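PDB 2EP5: 350aa long hypothetical aspartate-semialdehyde dehydrogenase from Sulfolobus tokodaii, which probably catalyses the NADPH-dependent reduction of malonyl-CoA to malonate semialdehyde, and belongs to the aspartate-semialdehyde dehydrogenase family. Local coordinates for residues T13-A25 against A49-V62. Numbering follows the deposited sequence.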
loop_
_atom_site.group_PDB
_atom_site.type_symbol
_atom_site.label_atom_id
_atom_site.label_comp_id
_atom_site.label_asym_id
_atom_site.label_seq_id
_atom_site.Cartn_x
_atom_site.Cartn_y
_atom_site.Cartn_z
ATOM N N THR A 13 -15.258 17.109 14.705
ATOM C CA THR A 13 -15.237 15.659 14.540
ATOM C C THR A 13 -14.354 15.136 13.402
ATOM O O THR A 13 -13.854 14.012 13.468
ATOM C CB THR A 13 -16.693 15.158 14.369
ATOM O OG1 THR A 13 -17.298 15.036 15.661
ATOM C CG2 THR A 13 -16.752 13.845 13.647
ATOM N N GLY A 14 -14.157 15.939 12.364
ATOM C CA GLY A 14 -13.336 15.499 11.249
ATOM C C GLY A 14 -11.855 15.427 11.573
ATOM O O GLY A 14 -11.455 15.618 12.723
ATOM N N MET A 15 -11.033 15.156 10.559
ATOM C CA MET A 15 -9.590 15.066 10.761
ATOM C C MET A 15 -8.988 16.393 11.203
ATOM O O MET A 15 -8.247 16.440 12.183
ATOM C CB MET A 15 -8.884 14.593 9.488
ATOM C CG MET A 15 -8.990 13.101 9.239
ATOM S SD MET A 15 -7.937 12.542 7.869
ATOM C CE MET A 15 -6.367 12.363 8.713
ATOM N N VAL A 16 -9.291 17.467 10.477
ATOM C CA VAL A 16 -8.759 18.781 10.837
ATOM C C VAL A 16 -9.262 19.173 12.222
ATOM O O VAL A 16 -8.531 19.762 13.020
ATOM C CB VAL A 16 -9.164 19.859 9.810
ATOM C CG1 VAL A 16 -8.864 21.250 10.365
ATOM C CG2 VAL A 16 -8.405 19.630 8.504
ATOM N N GLY A 17 -10.508 18.817 12.507
ATOM C CA GLY A 17 -11.082 19.120 13.805
ATOM C C GLY A 17 -10.338 18.434 14.936
ATOM O O GLY A 17 -10.022 19.060 15.948
ATOM N N GLN A 18 -10.050 17.144 14.774
ATOM C CA GLN A 18 -9.347 16.405 15.816
ATOM C C GLN A 18 -7.943 16.955 16.009
ATOM O O GLN A 18 -7.456 17.028 17.132
ATOM C CB GLN A 18 -9.320 14.907 15.485
ATOM C CG GLN A 18 -10.725 14.301 15.363
ATOM C CD GLN A 18 -10.713 12.789 15.215
ATOM O OE1 GLN A 18 -11.682 12.190 14.733
ATOM N NE2 GLN A 18 -9.621 12.163 15.640
ATOM N N LYS A 19 -7.290 17.354 14.921
ATOM C CA LYS A 19 -5.952 17.941 15.021
ATOM C C LYS A 19 -6.022 19.199 15.892
ATOM O O LYS A 19 -5.209 19.396 16.792
ATOM C CB LYS A 19 -5.424 18.341 13.640
ATOM C CG LYS A 19 -4.509 17.324 12.996
ATOM C CD LYS A 19 -3.163 17.234 13.707
ATOM C CE LYS A 19 -2.404 16.001 13.235
ATOM N NZ LYS A 19 -1.079 15.857 13.896
ATOM N N MET A 20 -7.000 20.052 15.609
ATOM C CA MET A 20 -7.159 21.289 16.357
ATOM C C MET A 20 -7.475 21.016 17.824
ATOM O O MET A 20 -6.919 21.654 18.715
ATOM C CB MET A 20 -8.255 22.148 15.716
ATOM C CG MET A 20 -7.887 22.624 14.324
ATOM S SD MET A 20 -9.170 23.572 13.515
ATOM C CE MET A 20 -8.892 25.192 14.216
ATOM N N VAL A 21 -8.372 20.070 18.072
ATOM C CA VAL A 21 -8.723 19.721 19.438
ATOM C C VAL A 21 -7.453 19.317 20.178
ATOM O O VAL A 21 -7.236 19.730 21.317
ATOM C CB VAL A 21 -9.735 18.558 19.481
ATOM C CG1 VAL A 21 -9.805 17.964 20.886
ATOM C CG2 VAL A 21 -11.113 19.059 19.082
ATOM N N LYS A 22 -6.604 18.527 19.524
ATOM C CA LYS A 22 -5.363 18.074 20.152
ATOM C C LYS A 22 -4.391 19.216 20.414
ATOM O O LYS A 22 -3.758 19.270 21.466
ATOM C CB LYS A 22 -4.675 17.005 19.295
ATOM C CG LYS A 22 -3.536 16.302 20.018
ATOM C CD LYS A 22 -2.880 15.210 19.178
ATOM C CE LYS A 22 -2.073 15.789 18.016
ATOM N NZ LYS A 22 -1.451 14.719 17.173
ATOM N N MET A 23 -4.278 20.133 19.459
ATOM C CA MET A 23 -3.373 21.270 19.594
ATOM C C MET A 23 -3.861 22.306 20.611
ATOM O O MET A 23 -3.053 23.000 21.232
ATOM C CB MET A 23 -3.165 21.934 18.226
ATOM C CG MET A 23 -2.411 21.061 17.219
ATOM S SD MET A 23 -2.265 21.814 15.576
ATOM C CE MET A 23 -1.096 23.130 15.898
ATOM N N LEU A 24 -5.176 22.408 20.775
ATOM C CA LEU A 24 -5.774 23.354 21.716
ATOM C C LEU A 24 -5.851 22.799 23.141
ATOM O O LEU A 24 -5.851 23.551 24.112
ATOM C CB LEU A 24 -7.187 23.730 21.258
ATOM C CG LEU A 24 -7.334 24.627 20.026
ATOM C CD1 LEU A 24 -8.797 24.695 19.619
ATOM C CD2 LEU A 24 -6.792 26.017 20.325
ATOM N N ALA A 25 -5.919 21.480 23.266
ATOM C CA ALA A 25 -6.012 20.859 24.575
ATOM C C ALA A 25 -4.842 21.263 25.466
ATOM O O ALA A 25 -4.938 21.227 26.696
ATOM C CB ALA A 25 -6.057 19.348 24.424
ATOM N N ALA A 49 -19.143 11.134 20.770
ATOM C CA ALA A 49 -19.576 11.468 19.420
ATOM C C ALA A 49 -18.480 11.323 18.380
ATOM O O ALA A 49 -18.758 11.075 17.209
ATOM C CB ALA A 49 -20.133 12.891 19.392
ATOM N N VAL A 50 -17.233 11.476 18.805
ATOM C CA VAL A 50 -16.117 11.379 17.879
ATOM C C VAL A 50 -15.522 9.982 17.749
ATOM O O VAL A 50 -15.584 9.166 18.664
ATOM C CB VAL A 50 -14.976 12.339 18.283
ATOM C CG1 VAL A 50 -14.333 11.863 19.577
ATOM C CG2 VAL A 50 -13.934 12.420 17.170
ATOM N N LYS A 51 -14.956 9.731 16.577
ATOM C CA LYS A 51 -14.277 8.485 16.261
ATOM C C LYS A 51 -12.825 8.945 16.207
ATOM O O LYS A 51 -12.320 9.317 15.144
ATOM C CB LYS A 51 -14.725 7.974 14.891
ATOM C CG LYS A 51 -15.680 6.795 14.923
ATOM C CD LYS A 51 -14.926 5.483 15.159
ATOM C CE LYS A 51 -15.826 4.277 14.894
ATOM N NZ LYS A 51 -15.122 2.970 15.049
ATOM N N TRP A 52 -12.173 8.945 17.367
ATOM C CA TRP A 52 -10.795 9.398 17.482
ATOM C C TRP A 52 -9.891 8.765 16.435
ATOM O O TRP A 52 -9.815 7.540 16.292
ATOM C CB TRP A 52 -10.259 9.119 18.883
ATOM C CG TRP A 52 -9.071 9.947 19.248
ATOM C CD1 TRP A 52 -7.874 9.493 19.708
ATOM C CD2 TRP A 52 -8.982 11.379 19.241
ATOM N NE1 TRP A 52 -7.041 10.550 19.996
ATOM C CE2 TRP A 52 -7.696 11.719 19.718
ATOM C CE3 TRP A 52 -9.862 12.407 18.880
ATOM C CZ2 TRP A 52 -7.267 13.048 19.842
ATOM C CZ3 TRP A 52 -9.434 13.730 19.005
ATOM C CH2 TRP A 52 -8.149 14.037 19.482
ATOM N N ILE A 53 -9.194 9.630 15.710
ATOM C CA ILE A 53 -8.314 9.213 14.639
ATOM C C ILE A 53 -6.890 9.699 14.869
ATOM O O ILE A 53 -5.967 9.261 14.192
ATOM C CB ILE A 53 -8.869 9.754 13.294
ATOM C CG1 ILE A 53 -9.133 8.584 12.356
ATOM C CG2 ILE A 53 -7.945 10.825 12.708
ATOM C CD1 ILE A 53 -10.150 7.603 12.886
ATOM N N GLU A 54 -6.724 10.603 15.828
ATOM C CA GLU A 54 -5.415 11.157 16.156
ATOM C C GLU A 54 -4.572 10.205 16.992
ATOM O O GLU A 54 -5.019 9.125 17.377
ATOM C CB GLU A 54 -5.566 12.472 16.925
ATOM C CG GLU A 54 -5.888 13.688 16.073
ATOM C CD GLU A 54 -4.767 14.054 15.117
ATOM O OE1 GLU A 54 -3.600 14.132 15.555
ATOM O OE2 GLU A 54 -5.058 14.279 13.924
ATOM N N GLN A 55 -3.347 10.635 17.277
ATOM C CA GLN A 55 -2.408 9.864 18.081
ATOM C C GLN A 55 -2.815 9.857 19.547
ATOM O O GLN A 55 -3.166 10.896 20.110
ATOM C CB GLN A 55 -0.993 10.451 17.938
ATOM C CG GLN A 55 -0.034 10.168 19.108
ATOM C CD GLN A 55 -0.133 11.196 20.243
ATOM O OE1 GLN A 55 0.143 12.385 20.051
ATOM N NE2 GLN A 55 -0.523 10.735 21.430
ATOM N N GLY A 56 -2.770 8.675 20.153
ATOM C CA GLY A 56 -3.108 8.537 21.557
ATOM C C GLY A 56 -4.581 8.619 21.898
ATOM O O GLY A 56 -5.446 8.368 21.059
ATOM N N ASP A 57 -4.856 8.979 23.148
ATOM C CA ASP A 57 -6.218 9.093 23.650
ATOM C C ASP A 57 -6.737 10.517 23.495
ATOM O O ASP A 57 -5.963 11.447 23.287
ATOM C CB ASP A 57 -6.259 8.709 25.133
ATOM C CG ASP A 57 -5.636 7.351 25.408
ATOM O OD1 ASP A 57 -4.441 7.162 25.091
ATOM O OD2 ASP A 57 -6.339 6.471 25.947
ATOM N N ILE A 58 -8.051 10.679 23.595
ATOM C CA ILE A 58 -8.659 11.998 23.500
ATOM C C ILE A 58 -8.246 12.773 24.747
ATOM O O ILE A 58 -8.331 12.257 25.864
ATOM C CB ILE A 58 -10.203 11.923 23.491
ATOM C CG1 ILE A 58 -10.689 11.117 22.290
ATOM C CG2 ILE A 58 -10.791 13.329 23.472
ATOM C CD1 ILE A 58 -12.181 10.851 22.305
ATOM N N PRO A 59 -7.788 14.021 24.575
ATOM C CA PRO A 59 -7.376 14.828 25.725
ATOM C C PRO A 59 -8.491 14.914 26.764
ATOM O O PRO A 59 -9.652 15.127 26.414
ATOM C CB PRO A 59 -7.067 16.180 25.094
ATOM C CG PRO A 59 -6.531 15.795 23.748
ATOM C CD PRO A 59 -7.510 14.726 23.310
ATOM N N GLU A 60 -8.137 14.742 28.036
ATOM C CA GLU A 60 -9.127 14.811 29.106
ATOM C C GLU A 60 -9.764 16.187 29.156
ATOM O O GLU A 60 -10.929 16.333 29.517
ATOM C CB GLU A 60 -8.489 14.503 30.460
ATOM C CG GLU A 60 -8.185 13.036 30.696
ATOM C CD GLU A 60 -7.957 12.724 32.166
ATOM O OE1 GLU A 60 -8.906 12.876 32.968
ATOM O OE2 GLU A 60 -6.829 12.330 32.520
ATOM N N GLU A 61 -8.991 17.199 28.789
ATOM C CA GLU A 61 -9.488 18.564 28.794
ATOM C C GLU A 61 -10.592 18.783 27.759
ATOM O O GLU A 61 -11.258 19.822 27.773
ATOM C CB GLU A 61 -8.336 19.552 28.560
ATOM C CG GLU A 61 -7.212 19.048 27.660
ATOM C CD GLU A 61 -6.174 18.218 28.408
ATOM O OE1 GLU A 61 -6.528 17.150 28.952
ATOM O OE2 GLU A 61 -4.993 18.634 28.451
ATOM N N VAL A 62 -10.803 17.804 26.879
ATOM C CA VAL A 62 -11.833 17.929 25.847
ATOM C C VAL A 62 -12.803 16.751 25.728
ATOM O O VAL A 62 -13.913 16.910 25.216
ATOM C CB VAL A 62 -11.201 18.164 24.450
ATOM C CG1 VAL A 62 -10.280 19.372 24.490
ATOM C CG2 VAL A 62 -10.433 16.929 24.007
#
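Glu54 OE1 is gripped by two lysines from successive turns of helix 15-24. Lys22 NZ gives Glu54 OE1 a hydrogen bond of 2.8 Å, nearly in line with the C-O bond, as part of a salt bridge. Lys19 NZ lies 3.5 Å from Glu54 OE1, a longer salt bridge. Both lysine chains run about perpendicular to the glutamate. Lys19 bends at chi2 (-70°), which carries its aliphatic chain across the carboxylate, with CG 3.2 Å from Glu54 OE2. Two positive charges on one carboxylate probably keep Glu54 ionised.

Beneath this network, Gln18 reaches into the bend of residues 50-54. Its chain is extended beyond CG and runs antiparallel to the Trp52 side chain. The amide plane lies 7° from the indole plane, over the rim of one face. Glu54 CB sits on that same face, and Ile58 CG1 lies over the rim of the opposite face. The Gln18 amide end also lies close to Val50 CG2 and the backbone around Lys51 and Ile53.

Farther along the helix the contact turns apolar. Val21 CG1, anti to its own backbone N (chi1 165°), meets Val62 CG2 at 3.3 Å. At the end of the segment, Ala25 CB packs on Pro59 CB at 3.4 Å and also touches Glu61 CG. Tyr46 of helix 46-49 adjoins Gln18, Val21 and Trp52. At the other end, Met15 CG lies 4.3 Å from Ile53 CG2, and Met15 also packs on Met191 of the second subunit.

Helix 15-24 follows strand 5-10 and leads on to strand 30-36, neighbours in a parallel sheet. This is the first beta-alpha-beta crossover of the Rossmann-type NAD(P)-binding domain, and residues 49-62 wrap along one side of its helix.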